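Local coordinates for amidase, hydantoinase/carbamoylase family (Burkholderia ambifaria, PDB 5TP4), which probably hydrolyses N-carbamoyl-L-amino acids to free amino acids, as a zinc-dependent amidase of the peptidase M20 family, at residues A82-D94 against G188-E200. Residues are numbered along the deposited sequence; the frame is centred on the assembly and turned at random.
With ZN (zinc ion), chain P; EDO (1,2-ethanediol), chain S.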
loop_
_atom_site.group_PDB
_atom_site.type_symbol
_atom_site.label_atom_id
_atom_site.label_comp_id
_atom_site.label_asym_id
_atom_site.label_seq_id
_atom_site.Cartn_x
_atom_site.Cartn_y
_atom_site.Cartn_z
ATOM N N ALA B 82 -5.088 -20.472 -56.010
ATOM C CA ALA B 82 -4.384 -19.195 -56.073
ATOM C C ALA B 82 -5.216 -18.034 -55.551
ATOM O O ALA B 82 -4.641 -17.016 -55.152
ATOM C CB ALA B 82 -3.940 -18.892 -57.506
ATOM N N GLN B 83 -6.548 -18.149 -55.552
ATOM C CA GLN B 83 -7.389 -17.025 -55.157
ATOM C C GLN B 83 -7.786 -17.039 -53.684
ATOM O O GLN B 83 -8.259 -16.011 -53.190
ATOM C CB GLN B 83 -8.664 -16.977 -56.026
ATOM N N ALA B 84 -7.601 -18.152 -52.976
ATOM C CA ALA B 84 -8.105 -18.291 -51.608
ATOM C C ALA B 84 -7.328 -17.451 -50.597
ATOM O O ALA B 84 -6.106 -17.290 -50.688
ATOM C CB ALA B 84 -8.064 -19.756 -51.175
ATOM N N ALA B 85 -8.056 -16.918 -49.616
ATOM C CA ALA B 85 -7.430 -16.253 -48.487
ATOM C C ALA B 85 -6.670 -17.273 -47.639
ATOM O O ALA B 85 -7.058 -18.446 -47.576
ATOM C CB ALA B 85 -8.486 -15.557 -47.632
ATOM N N PRO B 86 -5.598 -16.848 -46.976
ATOM C CA PRO B 86 -4.762 -17.786 -46.219
ATOM C C PRO B 86 -5.354 -18.157 -44.864
ATOM O O PRO B 86 -6.139 -17.424 -44.256
ATOM C CB PRO B 86 -3.447 -17.012 -46.052
ATOM C CG PRO B 86 -3.877 -15.561 -46.003
ATOM C CD PRO B 86 -5.043 -15.482 -46.972
ATOM N N VAL B 87 -4.932 -19.326 -44.401
ATOM C CA VAL B 87 -5.028 -19.698 -43.002
ATOM C C VAL B 87 -3.745 -19.202 -42.354
ATOM O O VAL B 87 -2.646 -19.532 -42.814
ATOM C CB VAL B 87 -5.188 -21.212 -42.843
ATOM C CG1 VAL B 87 -5.089 -21.588 -41.340
ATOM C CG2 VAL B 87 -6.488 -21.651 -43.486
ATOM N N LEU B 88 -3.885 -18.399 -41.301
ATOM C CA LEU B 88 -2.765 -17.678 -40.714
ATOM C C LEU B 88 -2.470 -18.295 -39.361
ATOM O O LEU B 88 -3.383 -18.489 -38.563
ATOM C CB LEU B 88 -3.128 -16.195 -40.593
ATOM C CG LEU B 88 -2.195 -15.069 -40.174
ATOM C CD1 LEU B 88 -0.928 -14.979 -41.036
ATOM C CD2 LEU B 88 -2.995 -13.786 -40.254
ATOM N N ILE B 89 -1.200 -18.620 -39.124
ATOM C CA ILE B 89 -0.709 -19.100 -37.837
ATOM C C ILE B 89 0.155 -17.990 -37.274
ATOM O O ILE B 89 1.131 -17.598 -37.913
ATOM C CB ILE B 89 0.138 -20.369 -38.002
ATOM C CG1 ILE B 89 -0.682 -21.514 -38.605
ATOM C CG2 ILE B 89 0.801 -20.770 -36.662
ATOM C CD1 ILE B 89 0.176 -22.766 -38.860
ATOM N N GLY B 90 -0.152 -17.495 -36.078
ATOM C CA GLY B 90 0.593 -16.358 -35.581
ATOM C C GLY B 90 0.906 -16.447 -34.103
ATOM O O GLY B 90 0.342 -17.257 -33.367
ATOM N N SER B 91 1.838 -15.584 -33.702
ATOM C CA SER B 91 2.055 -15.173 -32.320
ATOM C C SER B 91 3.044 -14.008 -32.394
ATOM O O SER B 91 2.900 -13.156 -33.285
ATOM C CB SER B 91 2.543 -16.333 -31.448
ATOM O OG SER B 91 2.269 -16.050 -30.076
ATOM N N HIS B 92 4.058 -13.946 -31.523
ATOM C CA HIS B 92 4.966 -12.804 -31.543
ATOM C C HIS B 92 6.355 -13.182 -31.056
ATOM O O HIS B 92 6.494 -13.973 -30.121
ATOM C CB HIS B 92 4.431 -11.668 -30.667
ATOM C CG HIS B 92 4.368 -12.009 -29.216
ATOM N ND1 HIS B 92 5.360 -11.659 -28.322
ATOM C CD2 HIS B 92 3.438 -12.686 -28.497
ATOM C CE1 HIS B 92 5.042 -12.100 -27.120
ATOM N NE2 HIS B 92 3.884 -12.731 -27.196
ATOM N N LEU B 93 7.372 -12.566 -31.663
ATOM C CA LEU B 93 8.758 -12.816 -31.283
ATOM C C LEU B 93 9.268 -11.817 -30.262
ATOM O O LEU B 93 10.266 -12.101 -29.599
ATOM C CB LEU B 93 9.659 -12.788 -32.516
ATOM C CG LEU B 93 9.438 -13.983 -33.461
ATOM C CD1 LEU B 93 10.177 -13.744 -34.778
ATOM C CD2 LEU B 93 9.887 -15.304 -32.810
ATOM N N ASP B 94 8.598 -10.675 -30.087
ATOM C CA ASP B 94 9.093 -9.711 -29.115
ATOM C C ASP B 94 8.749 -10.144 -27.682
ATOM O O ASP B 94 7.899 -11.011 -27.445
ATOM C CB ASP B 94 8.551 -8.300 -29.416
ATOM C CG ASP B 94 7.059 -8.139 -29.112
ATOM O OD1 ASP B 94 6.221 -8.812 -29.765
ATOM O OD2 ASP B 94 6.724 -7.292 -28.240
ATOM N N GLY B 188 -3.287 -5.341 -43.200
ATOM C CA GLY B 188 -4.620 -5.885 -43.377
ATOM C C GLY B 188 -4.656 -6.883 -44.510
ATOM O O GLY B 188 -3.631 -7.255 -45.091
ATOM N N GLY B 189 -5.860 -7.333 -44.818
ATOM C CA GLY B 189 -6.037 -8.258 -45.915
ATOM C C GLY B 189 -6.887 -9.436 -45.500
ATOM O O GLY B 189 -7.069 -9.677 -44.298
ATOM N N ALA B 190 -7.385 -10.179 -46.488
ATOM C CA ALA B 190 -8.325 -11.263 -46.232
ATOM C C ALA B 190 -7.633 -12.411 -45.526
ATOM O O ALA B 190 -6.486 -12.753 -45.840
ATOM C CB ALA B 190 -8.934 -11.763 -47.539
ATOM N N VAL B 191 -8.312 -12.980 -44.527
ATOM C CA VAL B 191 -7.794 -14.118 -43.768
ATOM C C VAL B 191 -8.925 -15.127 -43.614
ATOM O O VAL B 191 -10.019 -14.763 -43.173
ATOM C CB VAL B 191 -7.271 -13.696 -42.376
ATOM C CG1 VAL B 191 -6.860 -14.909 -41.586
ATOM C CG2 VAL B 191 -6.090 -12.730 -42.505
ATOM N N ASP B 192 -8.669 -16.389 -43.966
ATOM C CA ASP B 192 -9.707 -17.412 -43.808
ATOM C C ASP B 192 -9.917 -17.779 -42.346
ATOM O O ASP B 192 -11.057 -17.994 -41.910
ATOM C CB ASP B 192 -9.352 -18.672 -44.582
ATOM C CG ASP B 192 -10.409 -19.751 -44.429
ATOM O OD1 ASP B 192 -11.509 -19.610 -45.012
ATOM O OD2 ASP B 192 -10.141 -20.728 -43.713
ATOM N N ALA B 193 -8.827 -17.928 -41.600
ATOM C CA ALA B 193 -8.881 -18.298 -40.193
ATOM C C ALA B 193 -7.533 -17.965 -39.590
ATOM O O ALA B 193 -6.525 -17.886 -40.299
ATOM C CB ALA B 193 -9.194 -19.785 -39.986
ATOM N N TYR B 194 -7.531 -17.747 -38.271
ATOM C CA TYR B 194 -6.311 -17.416 -37.549
ATOM C C TYR B 194 -6.181 -18.397 -36.402
ATOM O O TYR B 194 -7.110 -18.545 -35.600
ATOM C CB TYR B 194 -6.340 -15.983 -37.010
ATOM C CG TYR B 194 -5.155 -15.643 -36.147
ATOM C CD1 TYR B 194 -3.960 -15.237 -36.731
ATOM C CD2 TYR B 194 -5.223 -15.703 -34.754
ATOM C CE1 TYR B 194 -2.870 -14.917 -35.956
ATOM C CE2 TYR B 194 -4.109 -15.408 -33.972
ATOM C CZ TYR B 194 -2.949 -15.010 -34.596
ATOM O OH TYR B 194 -1.832 -14.679 -33.846
ATOM N N PHE B 195 -5.029 -19.055 -36.317
ATOM C CA PHE B 195 -4.741 -19.966 -35.212
ATOM C C PHE B 195 -3.492 -19.508 -34.465
ATOM O O PHE B 195 -2.509 -19.078 -35.076
ATOM C CB PHE B 195 -4.522 -21.386 -35.733
ATOM C CG PHE B 195 -5.752 -22.054 -36.290
ATOM C CD1 PHE B 195 -6.076 -21.926 -37.631
ATOM C CD2 PHE B 195 -6.554 -22.840 -35.471
ATOM C CE1 PHE B 195 -7.191 -22.552 -38.152
ATOM C CE2 PHE B 195 -7.671 -23.471 -35.963
ATOM C CZ PHE B 195 -8.004 -23.336 -37.309
ATOM N N GLU B 196 -3.502 -19.628 -33.134
ATOM C CA GLU B 196 -2.331 -19.240 -32.352
ATOM C C GLU B 196 -2.098 -20.285 -31.282
ATOM O O GLU B 196 -3.006 -20.554 -30.490
ATOM C CB GLU B 196 -2.529 -17.861 -31.706
ATOM C CG GLU B 196 -1.402 -17.463 -30.793
ATOM C CD GLU B 196 -1.256 -15.956 -30.609
ATOM O OE1 GLU B 196 -0.359 -15.533 -29.842
ATOM O OE2 GLU B 196 -2.027 -15.192 -31.236
ATOM N N ALA B 197 -0.897 -20.869 -31.262
ATOM C CA ALA B 197 -0.508 -21.732 -30.156
ATOM C C ALA B 197 0.244 -20.915 -29.116
ATOM O O ALA B 197 1.042 -20.033 -29.453
ATOM C CB ALA B 197 0.340 -22.898 -30.674
ATOM N N HIS B 198 0.002 -21.211 -27.832
ATOM C CA HIS B 198 0.634 -20.429 -26.772
ATOM C C HIS B 198 0.701 -21.259 -25.499
ATOM O O HIS B 198 -0.145 -22.124 -25.263
ATOM C CB HIS B 198 -0.176 -19.141 -26.515
ATOM C CG HIS B 198 0.626 -18.017 -25.939
ATOM N ND1 HIS B 198 0.983 -17.962 -24.604
ATOM C CD2 HIS B 198 1.148 -16.904 -26.514
ATOM C CE1 HIS B 198 1.707 -16.876 -24.390
ATOM N NE2 HIS B 198 1.805 -16.210 -25.525
ATOM N N ILE B 199 1.708 -20.987 -24.675
ATOM C CA ILE B 199 1.676 -21.559 -23.331
ATOM C C ILE B 199 0.515 -20.937 -22.557
ATOM O O ILE B 199 0.109 -19.798 -22.800
ATOM C CB ILE B 199 3.015 -21.373 -22.589
ATOM C CG1 ILE B 199 3.421 -19.887 -22.469
ATOM C CG2 ILE B 199 4.119 -22.195 -23.254
ATOM C CD1 ILE B 199 4.497 -19.643 -21.420
ATOM N N GLU B 200 -0.050 -21.709 -21.631
ATOM C CA GLU B 200 -1.232 -21.256 -20.883
ATOM C C GLU B 200 -1.008 -19.944 -20.131
ATOM O O GLU B 200 -1.939 -19.139 -19.993
ATOM C CB GLU B 200 -1.649 -22.323 -19.878
ATOM C CG GLU B 200 -2.853 -21.877 -19.057
ATOM C CD GLU B 200 -3.165 -22.822 -17.934
ATOM O OE1 GLU B 200 -3.828 -22.400 -16.956
ATOM O OE2 GLU B 200 -2.734 -23.987 -18.036
HETATM ZN ZN ZN P . 2.607 -13.950 -25.469
HETATM C C1 EDO S . -3.544 -10.914 -44.908
HETATM O O1 EDO S . -3.842 -11.247 -46.268
HETATM C C2 EDO S . -2.457 -11.846 -44.406
HETATM O O2 EDO S . -1.263 -11.588 -45.159
HETATM O O HOH W 1 0.832 -20.008 -33.311
HETATM O O HOH W 2 2.959 -18.333 -28.738
HETATM O O HOH W 3 0.578 -13.446 -26.727
HETATM O O HOH W 4 2.012 -12.400 -23.927
#
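Strands 87-91 and 193-199 run parallel, Leu88 beside Tyr194 and Ile89 beside Phe195: Leu88 N donates to Ala193 O (2.9 Å), and Phe195 is gripped by Leu88 O and Gly90 N. Beyond Gly90 the strands part, and a water bridges Gly90 O to Ala197 N. On the face packed against helix 398-416, Val87 CG1 rests at the ring edge of Phe195, 3.9 Å from CD1. On the other, chi1 of Leu88 (-173°) swings CG away from the backbone N and into the plane of the Tyr194 ring, at its CD1 edge (3.9 Å), while CD2 meets Val191 CG2. The Tyr194 ring runs on past Gly90, where the absence of a side chain leaves room for the hydroxyl, OH lying 3.3 Å from Gly90 C. The two strands are central in the mixed sheet of the M20 catalytic domain, between strands 129-133 and 377-382, and their C-terminal ends lead to the metal site. There the extended Glu196 takes one hydroxyl on each carboxylate oxygen, both from above its plane: Ser91 OG gives to OE1 (2.7 Å) and Tyr194 OH to OE2 (2.7 Å); the Tyr194 hydroxyl also bonds Trp134 NE1. His92 NE2 binds zinc at 2.5 Å and His198 NE2 the same ion at 2.4 Å, alongside two waters. His198 ND1 donates nearly straight (173°) to Ile199 O, so the ring is held from both nitrogens.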